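PDB 6MF4: cell cycle serine/threonine-protein kinase CDC5/MSD2 from Saccharomyces cerevisiae, which phosphorylates serine and threonine residues of proteins such as Scc1 and Net1 to drive mitotic exit, here represented by its phosphoprotein-binding polo-box domain. Local coordinates for residues 71-76 against 274-279; 110-115 against 120-125; 128-133 against 137-142; 209-214 against 281-286. One frame throughout, in Å; residues are numbered along the deposited sequence.

Contact 1 (71-76 against 274-279)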
loop_
_atom_site.group_PDB
_atom_site.type_symbol
_atom_site.label_atom_id
_atom_site.label_comp_id
_atom_site.label_asym_id
_atom_site.label_seq_id
_atom_site.Cartn_x
_atom_site.Cartn_y
_atom_site.Cartn_z
ATOM N N ASN A 71 -4.024 15.069 -5.190
ATOM C CA ASN A 71 -5.042 15.903 -5.818
ATOM C C ASN A 71 -6.422 15.604 -5.237
ATOM O O ASN A 71 -7.217 16.510 -4.993
ATOM C CB ASN A 71 -5.064 15.691 -7.334
ATOM C CG ASN A 71 -3.898 16.358 -8.044
ATOM O OD1 ASN A 71 -3.155 17.146 -7.456
ATOM N ND2 ASN A 71 -3.743 16.051 -9.328
ATOM N N GLY A 72 -6.704 14.324 -5.020
ATOM C CA GLY A 72 -7.972 13.919 -4.444
ATOM C C GLY A 72 -8.166 14.443 -3.033
ATOM O O GLY A 72 -9.256 14.884 -2.667
ATOM N N ILE A 73 -7.108 14.390 -2.232
ATOM C CA ILE A 73 -7.184 14.878 -0.862
ATOM C C ILE A 73 -7.441 16.382 -0.883
ATOM O O ILE A 73 -8.305 16.886 -0.162
ATOM C CB ILE A 73 -5.893 14.563 -0.082
ATOM C CG1 ILE A 73 -5.790 13.055 0.158
ATOM C CG2 ILE A 73 -5.863 15.308 1.255
ATOM C CD1 ILE A 73 -4.440 12.597 0.678
ATOM N N VAL A 74 -6.691 17.091 -1.721
ATOM C CA VAL A 74 -6.826 18.539 -1.836
ATOM C C VAL A 74 -8.231 18.909 -2.311
ATOM O O VAL A 74 -8.788 19.921 -1.883
ATOM C CB VAL A 74 -5.759 19.125 -2.794
ATOM C CG1 VAL A 74 -6.069 20.582 -3.161
ATOM C CG2 VAL A 74 -4.379 19.028 -2.160
ATOM N N GLU A 75 -8.811 18.088 -3.178
ATOM C CA GLU A 75 -10.152 18.364 -3.682
ATOM C C GLU A 75 -11.186 18.126 -2.592
ATOM O O GLU A 75 -12.176 18.850 -2.497
ATOM C CB GLU A 75 -10.462 17.503 -4.907
ATOM C CG GLU A 75 -11.932 17.518 -5.341
ATOM C CD GLU A 75 -12.451 18.912 -5.675
ATOM O OE1 GLU A 75 -13.687 19.091 -5.702
ATOM O OE2 GLU A 75 -11.630 19.822 -5.920
ATOM N N ALA A 76 -10.955 17.113 -1.764
ATOM C CA ALA A 76 -11.851 16.849 -0.646
ATOM C C ALA A 76 -11.815 18.044 0.299
ATOM O O ALA A 76 -12.849 18.479 0.807
ATOM C CB ALA A 76 -11.457 15.558 0.079
ATOM N N THR A 274 -2.082 16.036 7.345
ATOM C CA THR A 274 -1.007 16.931 6.939
ATOM C C THR A 274 0.262 16.138 6.631
ATOM O O THR A 274 0.932 16.387 5.627
ATOM C CB THR A 274 -0.718 17.979 8.030
ATOM O OG1 THR A 274 -1.850 18.846 8.159
ATOM C CG2 THR A 274 0.515 18.812 7.685
ATOM N N LEU A 275 0.587 15.183 7.496
ATOM C CA LEU A 275 1.754 14.329 7.290
ATOM C C LEU A 275 1.594 13.508 6.013
ATOM O O LEU A 275 2.538 13.342 5.240
ATOM C CB LEU A 275 1.962 13.409 8.494
ATOM C CG LEU A 275 2.523 14.091 9.746
ATOM C CD1 LEU A 275 2.361 13.198 10.960
ATOM C CD2 LEU A 275 3.984 14.460 9.552
ATOM N N ILE A 276 0.382 13.012 5.794
ATOM C CA ILE A 276 0.069 12.232 4.605
ATOM C C ILE A 276 0.317 13.051 3.342
ATOM O O ILE A 276 0.942 12.571 2.399
ATOM C CB ILE A 276 -1.394 11.737 4.652
ATOM C CG1 ILE A 276 -1.505 10.584 5.650
ATOM C CG2 ILE A 276 -1.889 11.295 3.269
ATOM C CD1 ILE A 276 -2.913 10.123 5.916
ATOM N N LYS A 277 -0.164 14.291 3.333
ATOM C CA LYS A 277 0.021 15.170 2.186
ATOM C C LYS A 277 1.502 15.458 1.934
ATOM O O LYS A 277 1.940 15.527 0.785
ATOM C CB LYS A 277 -0.740 16.484 2.387
ATOM C CG LYS A 277 -2.257 16.335 2.386
ATOM C CD LYS A 277 -2.955 17.624 2.803
ATOM C CE LYS A 277 -2.712 18.744 1.810
ATOM N NZ LYS A 277 -3.343 20.021 2.247
ATOM N N GLU A 278 2.270 15.627 3.006
ATOM C CA GLU A 278 3.707 15.866 2.882
ATOM C C GLU A 278 4.416 14.643 2.299
ATOM O O GLU A 278 5.316 14.774 1.470
ATOM C CB GLU A 278 4.320 16.227 4.237
ATOM C CG GLU A 278 3.787 17.524 4.838
ATOM N N GLY A 279 4.006 13.457 2.738
ATOM C CA GLY A 279 4.561 12.220 2.220
ATOM C C GLY A 279 4.290 12.061 0.734
ATOM O O GLY A 279 5.199 11.785 -0.047
#
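Ile73 overlaps the aliphatic stem of Lys277 with its CG2 methyl and reaches Ile276 with its CD1 methyl, joining helix 56-82 to helix 269-283 in the polo-box domain. The first helix lies near the N-terminal end of the modelled chain, the second near its C-terminal end. The segment axes come no closer than 10.9 Å and their directions differ by 143°, so this is a roughly antiparallel and rather wide helix pair, bridged by side chains alone. The nearest CA atoms, those of Ile73 and Lys277, are still 7.8 Å apart.

Two branches of one isoleucine do most of the work. Ile73 CG2 stands anti to the backbone N (chi1 of the CG1 branch -69°) and lies 3.9 Å from Lys277 CG, with Lys277 CD almost as near. The other branch ends in CD1, which is 3.9 Å from Ile276 CG2; these two isoleucines cross at about a right angle. Ile276 continues the apolar layer onto Phe221 and Phe223 of strand 219-223, while Ile73 also packs on Leu252.

Further along its chain Lys277 bends at chi3 (65°), which carries its amine past the methyls to a salt bridge with Glu77, one turn further along helix 56-82. One bond short of the amine, Lys277 CE lies 4.3 Å from Val74 CG2.

Contact 2 (110-115 against 120-125)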
loop_
_atom_site.group_PDB
_atom_site.type_symbol
_atom_site.label_atom_id
_atom_site.label_comp_id
_atom_site.label_asym_id
_atom_site.label_seq_id
_atom_site.Cartn_x
_atom_site.Cartn_y
_atom_site.Cartn_z
ATOM N N GLY A 110 15.646 -9.768 2.134
ATOM C CA GLY A 110 14.417 -9.138 1.707
ATOM C C GLY A 110 13.596 -8.462 2.783
ATOM O O GLY A 110 13.726 -8.749 3.972
ATOM N N PHE A 111 12.762 -7.538 2.321
ATOM C CA PHE A 111 11.720 -6.898 3.107
ATOM C C PHE A 111 10.479 -7.759 2.957
ATOM O O PHE A 111 10.213 -8.256 1.864
ATOM C CB PHE A 111 11.488 -5.474 2.593
ATOM C CG PHE A 111 10.408 -4.721 3.308
ATOM C CD1 PHE A 111 9.078 -4.889 2.964
ATOM C CD2 PHE A 111 10.729 -3.814 4.306
ATOM C CE1 PHE A 111 8.088 -4.179 3.614
ATOM C CE2 PHE A 111 9.746 -3.104 4.960
ATOM C CZ PHE A 111 8.422 -3.290 4.617
ATOM N N SER A 112 9.719 -7.949 4.031
ATOM C CA SER A 112 8.552 -8.816 3.952
ATOM C C SER A 112 7.336 -8.199 4.625
ATOM O O SER A 112 7.457 -7.412 5.562
ATOM C CB SER A 112 8.872 -10.181 4.569
ATOM O OG SER A 112 7.800 -11.085 4.391
ATOM N N TYR A 113 6.163 -8.565 4.118
ATOM C CA TYR A 113 4.902 -8.033 4.608
ATOM C C TYR A 113 3.789 -9.054 4.447
ATOM O O TYR A 113 3.866 -9.941 3.595
ATOM C CB TYR A 113 4.540 -6.749 3.859
ATOM C CG TYR A 113 4.504 -6.911 2.357
ATOM C CD1 TYR A 113 5.668 -6.835 1.607
ATOM C CD2 TYR A 113 3.306 -7.148 1.688
ATOM C CE1 TYR A 113 5.641 -6.985 0.229
ATOM C CE2 TYR A 113 3.273 -7.292 0.309
ATOM C CZ TYR A 113 4.446 -7.213 -0.410
ATOM O OH TYR A 113 4.424 -7.354 -1.775
ATOM N N GLN A 114 2.763 -8.932 5.283
ATOM C CA GLN A 114 1.549 -9.720 5.131
ATOM C C GLN A 114 0.392 -8.768 4.851
ATOM O O GLN A 114 0.339 -7.676 5.414
ATOM C CB GLN A 114 1.275 -10.564 6.384
ATOM C CG GLN A 114 0.084 -11.503 6.228
ATOM C CD GLN A 114 -0.099 -12.435 7.411
ATOM O OE1 GLN A 114 0.809 -13.173 7.782
ATOM N NE2 GLN A 114 -1.287 -12.412 8.003
ATOM N N LEU A 115 -0.513 -9.186 3.970
ATOM C CA LEU A 115 -1.688 -8.400 3.613
ATOM C C LEU A 115 -2.933 -8.944 4.307
ATOM O O LEU A 115 -2.907 -10.034 4.877
ATOM C CB LEU A 115 -1.891 -8.401 2.095
ATOM C CG LEU A 115 -0.748 -7.825 1.261
ATOM C CD1 LEU A 115 -1.048 -7.990 -0.220
ATOM C CD2 LEU A 115 -0.513 -6.359 1.595
ATOM N N ILE A 120 1.467 -13.203 1.598
ATOM C CA ILE A 120 2.755 -12.764 2.117
ATOM C C ILE A 120 3.673 -12.397 0.961
ATOM O O ILE A 120 3.851 -13.177 0.033
ATOM C CB ILE A 120 3.409 -13.853 2.989
ATOM C CG1 ILE A 120 2.592 -14.043 4.269
ATOM C CG2 ILE A 120 4.852 -13.481 3.343
ATOM C CD1 ILE A 120 2.966 -15.268 5.064
ATOM N N GLY A 121 4.249 -11.201 1.027
ATOM C CA GLY A 121 5.178 -10.750 0.013
ATOM C C GLY A 121 6.590 -10.664 0.544
ATOM O O GLY A 121 6.811 -10.379 1.721
ATOM N N VAL A 122 7.548 -10.933 -0.333
ATOM C CA VAL A 122 8.941 -10.619 -0.061
ATOM C C VAL A 122 9.429 -9.724 -1.182
ATOM O O VAL A 122 9.355 -10.085 -2.357
ATOM C CB VAL A 122 9.828 -11.868 0.044
ATOM C CG1 VAL A 122 11.280 -11.470 0.304
ATOM C CG2 VAL A 122 9.327 -12.784 1.153
ATOM N N LEU A 123 9.884 -8.539 -0.797
ATOM C CA LEU A 123 10.480 -7.585 -1.710
ATOM C C LEU A 123 11.988 -7.770 -1.633
ATOM O O LEU A 123 12.619 -7.423 -0.634
ATOM C CB LEU A 123 10.062 -6.159 -1.338
ATOM C CG LEU A 123 10.639 -4.990 -2.139
ATOM C CD1 LEU A 123 10.478 -5.201 -3.632
ATOM C CD2 LEU A 123 9.953 -3.702 -1.707
ATOM N N PHE A 124 12.556 -8.355 -2.680
ATOM C CA PHE A 124 13.973 -8.683 -2.688
ATOM C C PHE A 124 14.813 -7.445 -2.982
ATOM O O PHE A 124 14.300 -6.428 -3.446
ATOM C CB PHE A 124 14.240 -9.785 -3.705
ATOM C CG PHE A 124 13.630 -11.098 -3.325
ATOM C CD1 PHE A 124 14.334 -12.003 -2.553
ATOM C CD2 PHE A 124 12.341 -11.414 -3.713
ATOM C CE1 PHE A 124 13.768 -13.210 -2.185
ATOM C CE2 PHE A 124 11.769 -12.619 -3.351
ATOM C CZ PHE A 124 12.481 -13.516 -2.586
ATOM N N ASN A 125 16.107 -7.536 -2.708
ATOM C CA ASN A 125 16.976 -6.369 -2.777
ATOM C C ASN A 125 17.192 -5.861 -4.201
ATOM O O ASN A 125 17.549 -4.703 -4.395
ATOM C CB ASN A 125 18.319 -6.688 -2.113
ATOM C CG ASN A 125 18.198 -6.848 -0.607
ATOM O OD1 ASN A 125 17.295 -6.291 0.014
ATOM N ND2 ASN A 125 19.107 -7.612 -0.014
#
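Phe111 and Leu123 form one rung of an antiparallel beta hairpin, strands 111-115 and 120-123, within the sheet of polo box 1. Four backbone hydrogen bonds define its register: both N-H groups of the Phe111-Leu123 pair and both of the Tyr113-Gly121 pair are used. The shortest, Leu123 N to Phe111 O, is 2.7 Å, and the strand directions differ by 163°.

Side-chain bonds add to this ladder. Ser112 OG, anti to its own backbone N, donates to Gly121 O at 2.9 Å. Tyr113 N reaches the same oxygen at 3.1 Å from the opposite face of the carbonyl plane, so two donors grip one acceptor. Tyr113 OH bonds to Leu200 N, linking the hairpin toward polo box 2.

Side-chain packing differs between the two faces. Beside Ser112, Gln114 crosses Ile120 obliquely, its CG 4.1 Å from Ile120 CG1, and Phe174 and Met178 of helix 165-178 cover this side. On the other face Phe111 CB lies 4.2 Å from Leu123 CB, and the Phe111 ring stacks with Tyr203.

A CH-pi contact joins Tyr113 to Gly121. With chi1 at 55°, the Tyr113 ring folds back over its partner strand, and Gly121 CA lies 3.9 Å from the ring centroid, 20° off the normal.

Contact 3 (128-133 against 137-142); sequences TTVLRL and EEFWYI. With ZN (zinc ion), chain C.
A zinc site lies at one end of this contact: Glu138 OE1 binds the zinc ion at 2.0 Å, and His154 and His194 supply the other protein ligands. Nearby, Leu133 N donates to Glu138 O at 3.0 Å, tying the backbone of this ligand to the opposite strand. Trp140 packs beside the zinc ligands, its ring edge-to-face with both histidines and its NE1 bonded to Asp197 OD2. Leu133 CD1 comes obliquely to Trp140 CD1 at 3.8 Å.

Strands 129-132 and 138-145 form an antiparallel beta hairpin of polo box 1, with segment directions 164° apart. Reciprocal backbone bonds join Thr129 to Ile142 and Leu131 to Trp140; the bond from Ile142 N to Thr129 O is 2.7 Å and nearly straight, 173° at the hydrogen.

On the face carrying Val130, its two methyls serve different rings. CG1 meets Phe139 CD2 at 3.7 Å, whereas CG2 lies at the edge of the Tyr141 ring, near its plane. Phe139 also meets Tyr155, and Val171 of helix 165-178 packs on Val130. Tyr141 extends anti to its backbone N (chi1 177°), bringing OH 3.5 Å from Thr128 CG2. One water bridges Tyr141 OH and Thr128 OG1, donating to the threonine at 3.0 Å; Thr128 OG1 is also hydrogen-bonded to Asn126 OD1.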
loop_
_atom_site.group_PDB
_atom_site.type_symbol
_atom_site.label_atom_id
_atom_site.label_comp_id
_atom_site.label_asym_id
_atom_site.label_seq_id
_atom_site.Cartn_x
_atom_site.Cartn_y
_atom_site.Cartn_z
ATOM N N THR A 128 12.736 -7.128 -7.211
ATOM C CA THR A 128 11.713 -8.093 -7.593
ATOM C C THR A 128 10.932 -8.555 -6.362
ATOM O O THR A 128 11.386 -8.396 -5.226
ATOM C CB THR A 128 12.313 -9.324 -8.319
ATOM O OG1 THR A 128 13.180 -10.041 -7.431
ATOM C CG2 THR A 128 13.087 -8.890 -9.575
ATOM N N THR A 129 9.755 -9.119 -6.605
ATOM C CA THR A 129 8.873 -9.571 -5.538
ATOM C C THR A 129 8.364 -10.984 -5.797
ATOM O O THR A 129 8.071 -11.344 -6.939
ATOM C CB THR A 129 7.659 -8.631 -5.382
ATOM O OG1 THR A 129 8.094 -7.356 -4.898
ATOM C CG2 THR A 129 6.624 -9.214 -4.411
ATOM N N VAL A 130 8.279 -11.781 -4.735
ATOM C CA VAL A 130 7.446 -12.976 -4.745
ATOM C C VAL A 130 6.265 -12.705 -3.831
ATOM O O VAL A 130 6.440 -12.350 -2.661
ATOM C CB VAL A 130 8.194 -14.244 -4.283
ATOM C CG1 VAL A 130 7.217 -15.402 -4.062
ATOM C CG2 VAL A 130 9.239 -14.644 -5.300
ATOM N N LEU A 131 5.068 -12.839 -4.389
ATOM C CA LEU A 131 3.838 -12.719 -3.629
ATOM C C LEU A 131 3.244 -14.114 -3.456
ATOM O O LEU A 131 2.716 -14.696 -4.396
ATOM C CB LEU A 131 2.850 -11.781 -4.326
ATOM C CG LEU A 131 1.562 -11.486 -3.552
ATOM C CD1 LEU A 131 1.852 -10.652 -2.311
ATOM C CD2 LEU A 131 0.543 -10.794 -4.444
ATOM N N ARG A 132 3.364 -14.639 -2.242
ATOM C CA ARG A 132 2.862 -15.961 -1.885
ATOM C C ARG A 132 1.400 -15.871 -1.453
ATOM O O ARG A 132 1.088 -15.241 -0.444
ATOM C CB ARG A 132 3.729 -16.539 -0.763
ATOM C CG ARG A 132 3.335 -17.898 -0.207
ATOM C CD ARG A 132 3.914 -18.023 1.194
ATOM N NE ARG A 132 3.819 -19.363 1.772
ATOM C CZ ARG A 132 2.825 -19.787 2.549
ATOM N NH1 ARG A 132 1.795 -18.994 2.839
ATOM N NH2 ARG A 132 2.853 -21.022 3.027
ATOM N N LEU A 133 0.502 -16.502 -2.206
ATOM C CA LEU A 133 -0.914 -16.446 -1.862
ATOM C C LEU A 133 -1.184 -17.215 -0.579
ATOM O O LEU A 133 -0.452 -18.134 -0.215
ATOM C CB LEU A 133 -1.787 -16.988 -2.996
ATOM C CG LEU A 133 -2.133 -15.962 -4.077
ATOM C CD1 LEU A 133 -0.945 -15.719 -4.978
ATOM C CD2 LEU A 133 -3.337 -16.401 -4.891
ATOM N N GLU A 137 -0.260 -22.478 -2.122
ATOM C CA GLU A 137 -0.038 -23.294 -3.320
ATOM C C GLU A 137 0.361 -22.462 -4.540
ATOM O O GLU A 137 1.081 -22.953 -5.411
ATOM C CB GLU A 137 -1.291 -24.123 -3.648
ATOM C CG GLU A 137 -1.316 -24.774 -5.049
ATOM C CD GLU A 137 -0.113 -25.666 -5.354
ATOM O OE1 GLU A 137 -0.039 -26.183 -6.490
ATOM O OE2 GLU A 137 0.756 -25.858 -4.476
ATOM N N GLU A 138 -0.100 -21.216 -4.608
ATOM C CA GLU A 138 0.209 -20.357 -5.750
ATOM C C GLU A 138 1.063 -19.162 -5.343
ATOM O O GLU A 138 0.965 -18.674 -4.216
ATOM C CB GLU A 138 -1.076 -19.854 -6.413
ATOM C CG GLU A 138 -2.035 -20.956 -6.841
ATOM C CD GLU A 138 -2.938 -20.530 -7.981
ATOM O OE1 GLU A 138 -3.338 -19.347 -8.019
ATOM O OE2 GLU A 138 -3.246 -21.377 -8.846
ATOM N N PHE A 139 1.899 -18.689 -6.264
ATOM C CA PHE A 139 2.609 -17.434 -6.049
ATOM C C PHE A 139 2.838 -16.703 -7.364
ATOM O O PHE A 139 2.813 -17.302 -8.442
ATOM C CB PHE A 139 3.944 -17.669 -5.316
ATOM C CG PHE A 139 5.013 -18.329 -6.148
ATOM C CD1 PHE A 139 5.118 -19.710 -6.201
ATOM C CD2 PHE A 139 5.940 -17.567 -6.843
ATOM C CE1 PHE A 139 6.118 -20.320 -6.946
ATOM C CE2 PHE A 139 6.939 -18.170 -7.591
ATOM C CZ PHE A 139 7.020 -19.550 -7.650
ATOM N N TRP A 140 3.020 -15.390 -7.246
ATOM C CA TRP A 140 3.442 -14.536 -8.347
ATOM C C TRP A 140 4.910 -14.180 -8.204
ATOM O O TRP A 140 5.356 -13.837 -7.112
ATOM C CB TRP A 140 2.646 -13.230 -8.384
ATOM C CG TRP A 140 1.195 -13.355 -8.651
ATOM C CD1 TRP A 140 0.185 -13.313 -7.734
ATOM C CD2 TRP A 140 0.571 -13.515 -9.928
ATOM N NE1 TRP A 140 -1.029 -13.440 -8.360
ATOM C CE2 TRP A 140 -0.821 -13.569 -9.709
ATOM C CE3 TRP A 140 1.052 -13.618 -11.237
ATOM C CZ2 TRP A 140 -1.735 -13.723 -10.747
ATOM C CZ3 TRP A 140 0.140 -13.768 -12.271
ATOM C CH2 TRP A 140 -1.237 -13.817 -12.020
ATOM N N TYR A 141 5.652 -14.255 -9.305
ATOM C CA TYR A 141 6.979 -13.652 -9.379
ATOM C C TYR A 141 6.865 -12.351 -10.159
ATOM O O TYR A 141 6.471 -12.348 -11.325
ATOM C CB TYR A 141 7.988 -14.587 -10.039
ATOM C CG TYR A 141 9.354 -13.954 -10.200
ATOM C CD1 TYR A 141 10.092 -13.563 -9.093
ATOM C CD2 TYR A 141 9.903 -13.746 -11.457
ATOM C CE1 TYR A 141 11.340 -12.980 -9.233
ATOM C CE2 TYR A 141 11.150 -13.167 -11.608
ATOM C CZ TYR A 141 11.862 -12.788 -10.493
ATOM O OH TYR A 141 13.103 -12.210 -10.632
ATOM N N ILE A 142 7.193 -11.246 -9.497
ATOM C CA ILE A 142 7.012 -9.916 -10.063
ATOM C C ILE A 142 8.363 -9.266 -10.329
ATOM O O ILE A 142 9.185 -9.126 -9.425
ATOM C CB ILE A 142 6.185 -9.023 -9.130
ATOM C CG1 ILE A 142 4.834 -9.679 -8.841
ATOM C CG2 ILE A 142 5.965 -7.658 -9.760
ATOM C CD1 ILE A 142 4.157 -9.169 -7.608
HETATM ZN ZN ZN C . -3.893 -18.789 -9.832
HETATM O O HOH W 1 15.146 -12.016 -8.560
#

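Contact 4 (209-214 against 281-286)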
loop_
_atom_site.group_PDB
_atom_site.type_symbol
_atom_site.label_atom_id
_atom_site.label_comp_id
_atom_site.label_asym_id
_atom_site.label_seq_id
_atom_site.Cartn_x
_atom_site.Cartn_y
_atom_site.Cartn_z
ATOM N N PHE A 209 6.041 8.150 10.599
ATOM C CA PHE A 209 5.224 7.088 10.020
ATOM C C PHE A 209 5.969 6.286 8.962
ATOM O O PHE A 209 6.993 6.723 8.430
ATOM C CB PHE A 209 3.937 7.671 9.409
ATOM C CG PHE A 209 4.177 8.622 8.267
ATOM C CD1 PHE A 209 4.391 9.972 8.502
ATOM C CD2 PHE A 209 4.176 8.170 6.957
ATOM C CE1 PHE A 209 4.611 10.846 7.457
ATOM C CE2 PHE A 209 4.392 9.042 5.903
ATOM C CZ PHE A 209 4.610 10.382 6.153
ATOM N N VAL A 210 5.453 5.094 8.683
ATOM C CA VAL A 210 5.885 4.334 7.522
ATOM C C VAL A 210 4.763 4.376 6.487
ATOM O O VAL A 210 3.579 4.288 6.820
ATOM C CB VAL A 210 6.261 2.875 7.883
ATOM C CG1 VAL A 210 5.120 2.173 8.588
ATOM C CG2 VAL A 210 6.681 2.111 6.642
ATOM N N MET A 211 5.163 4.520 5.227
ATOM C CA MET A 211 4.247 4.732 4.117
ATOM C C MET A 211 4.339 3.573 3.134
ATOM O O MET A 211 5.425 3.246 2.663
ATOM C CB MET A 211 4.583 6.058 3.430
ATOM C CG MET A 211 3.825 6.370 2.152
ATOM S SD MET A 211 4.326 7.995 1.525
ATOM C CE MET A 211 3.299 8.132 0.071
ATOM N N PHE A 212 3.197 2.956 2.847
ATOM C CA PHE A 212 3.116 1.843 1.905
ATOM C C PHE A 212 2.338 2.260 0.666
ATOM O O PHE A 212 1.245 2.820 0.765
ATOM C CB PHE A 212 2.448 0.622 2.544
ATOM C CG PHE A 212 3.138 0.120 3.782
ATOM C CD1 PHE A 212 4.355 -0.536 3.696
ATOM C CD2 PHE A 212 2.562 0.289 5.029
ATOM C CE1 PHE A 212 4.987 -1.003 4.833
ATOM C CE2 PHE A 212 3.190 -0.183 6.169
ATOM C CZ PHE A 212 4.401 -0.833 6.070
ATOM N N GLU A 213 2.910 1.977 -0.498
ATOM C CA GLU A 213 2.271 2.257 -1.779
ATOM C C GLU A 213 1.920 0.931 -2.453
ATOM O O GLU A 213 2.798 0.226 -2.945
ATOM C CB GLU A 213 3.193 3.110 -2.657
ATOM C CG GLU A 213 3.604 4.410 -1.980
ATOM C CD GLU A 213 4.617 5.217 -2.769
ATOM O OE1 GLU A 213 4.327 5.601 -3.923
ATOM O OE2 GLU A 213 5.707 5.481 -2.221
ATOM N N LEU A 214 0.635 0.586 -2.434
ATOM C CA LEU A 214 0.165 -0.695 -2.964
ATOM C C LEU A 214 -0.193 -0.590 -4.436
ATOM O O LEU A 214 -0.496 0.492 -4.940
ATOM C CB LEU A 214 -1.043 -1.194 -2.171
ATOM C CG LEU A 214 -0.834 -1.367 -0.664
ATOM C CD1 LEU A 214 -2.100 -1.890 -0.009
ATOM C CD2 LEU A 214 0.342 -2.290 -0.373
ATOM N N LYS A 281 3.455 14.386 -1.436
ATOM C CA LYS A 281 4.079 15.462 -2.197
ATOM C C LYS A 281 5.530 15.115 -2.485
ATOM O O LYS A 281 5.992 15.227 -3.618
ATOM C CB LYS A 281 3.992 16.790 -1.441
ATOM C CG LYS A 281 4.481 17.993 -2.240
ATOM N N GLN A 282 6.237 14.680 -1.449
ATOM C CA GLN A 282 7.641 14.313 -1.574
ATOM C C GLN A 282 7.852 13.188 -2.589
ATOM O O GLN A 282 8.697 13.297 -3.475
ATOM C CB GLN A 282 8.191 13.897 -0.211
ATOM C CG GLN A 282 9.700 13.759 -0.164
ATOM C CD GLN A 282 10.194 13.354 1.207
ATOM O OE1 GLN A 282 10.586 12.208 1.426
ATOM N NE2 GLN A 282 10.174 14.298 2.143
ATOM N N LYS A 283 7.077 12.115 -2.461
ATOM C CA LYS A 283 7.253 10.934 -3.305
ATOM C C LYS A 283 6.892 11.208 -4.764
ATOM O O LYS A 283 7.347 10.502 -5.666
ATOM C CB LYS A 283 6.408 9.771 -2.779
ATOM C CG LYS A 283 6.797 9.277 -1.388
ATOM C CD LYS A 283 7.698 8.043 -1.415
ATOM C CE LYS A 283 9.164 8.405 -1.548
ATOM N NZ LYS A 283 10.048 7.351 -0.970
ATOM N N SER A 284 6.076 12.232 -4.995
ATOM C CA SER A 284 5.628 12.562 -6.345
ATOM C C SER A 284 6.725 13.245 -7.155
ATOM O O SER A 284 6.598 13.399 -8.371
ATOM C CB SER A 284 4.395 13.468 -6.297
ATOM O OG SER A 284 4.745 14.773 -5.870
ATOM N N THR A 285 7.794 13.656 -6.478
ATOM C CA THR A 285 8.885 14.374 -7.128
ATOM C C THR A 285 10.011 13.441 -7.565
ATOM O O THR A 285 11.139 13.887 -7.786
ATOM C CB THR A 285 9.475 15.452 -6.199
ATOM O OG1 THR A 285 10.165 14.829 -5.108
ATOM C CG2 THR A 285 8.377 16.356 -5.658
ATOM N N ILE A 286 9.753 12.152 -7.653
ATOM C CA ILE A 286 10.824 11.237 -7.988
ATOM C C ILE A 286 10.555 10.498 -9.276
ATOM O O ILE A 286 9.743 9.641 -9.303
ATOM C CB ILE A 286 11.061 10.232 -6.845
ATOM C CG1 ILE A 286 10.931 10.936 -5.517
ATOM C CG2 ILE A 286 12.408 9.550 -6.978
ATOM C CD1 ILE A 286 11.342 10.109 -4.362
#
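Lys283 is the residue of 281-286 that meets strand 209-214, its side chain running past the end of Met211 and obliquely across Glu213. The segment begins within helix 269-283, where Lys281 O accepts from Ser284 OG at 2.6 Å. Gln282 uses its side-chain amide elsewhere, with NE2 on Leu45 O and OE1 on Tyr206 OH.

Lys283 follows, and its CG lies 4.0 Å from both Met211 SD and Met211 CE. Chi1, chi2 and chi3 of Met211 are all near 180°, and this straight chain carries SD and CE from the strand to the lysine, where the two side chains run past each other in opposite directions. One carbon further out, Lys283 CD comes to 3.3 Å from Glu213 OE2. The amine does not pair with that carboxylate: NZ remains 4.9 Å from OE2, because the lysine bends at chi2 (-98°) and chi3 and delivers NZ to Thr204 OG1. Glu213 OE2 instead forms a salt bridge with Arg202; the nearby lysine charge may still stabilise the buried carboxylate.

Beyond Lys283 the chain turns away. A type I turn runs from Lys283 to Ile286, and Thr285 OG1 bonds to Gln282 O at 2.7 Å in the carbonyl plane, an oxygen that also accepts from Thr285 N.

The contact thus places the C-terminal part of helix 269-283 against the polo box 2 sheet. Arg202 and Thr204 come from adjoining strand 200-205, Met211 packs on Phe221 of strand 219-223, and Cys66 of helix 56-82 touches both Glu213 and Lys283.

How the contacts relate
Contacts 2 and 3 are buried neighbours in the polo box 1 sheet: Ile120 O to Arg132 N and Val122 N to Val130 O, both probable hydrogen bonds, join one hairpin to the next. Backbone ladders dominate both, but contact 3 also carries a zinc ligand. Contacts 1 and 4 share helix 269-283 and rely on side-chain packing; contact 1 is partly buried, whereas all three touching residues of contact 4 are buried. Their centres are 11 Å apart, with Gly279 meeting Met211 between them. Phe111 CZ lies 4.1 Å from Phe212 CE1, so contacts 2 and 4 meet across the two polo boxes. Contacts 1 and 3 lie on opposite sides of the chain's centre.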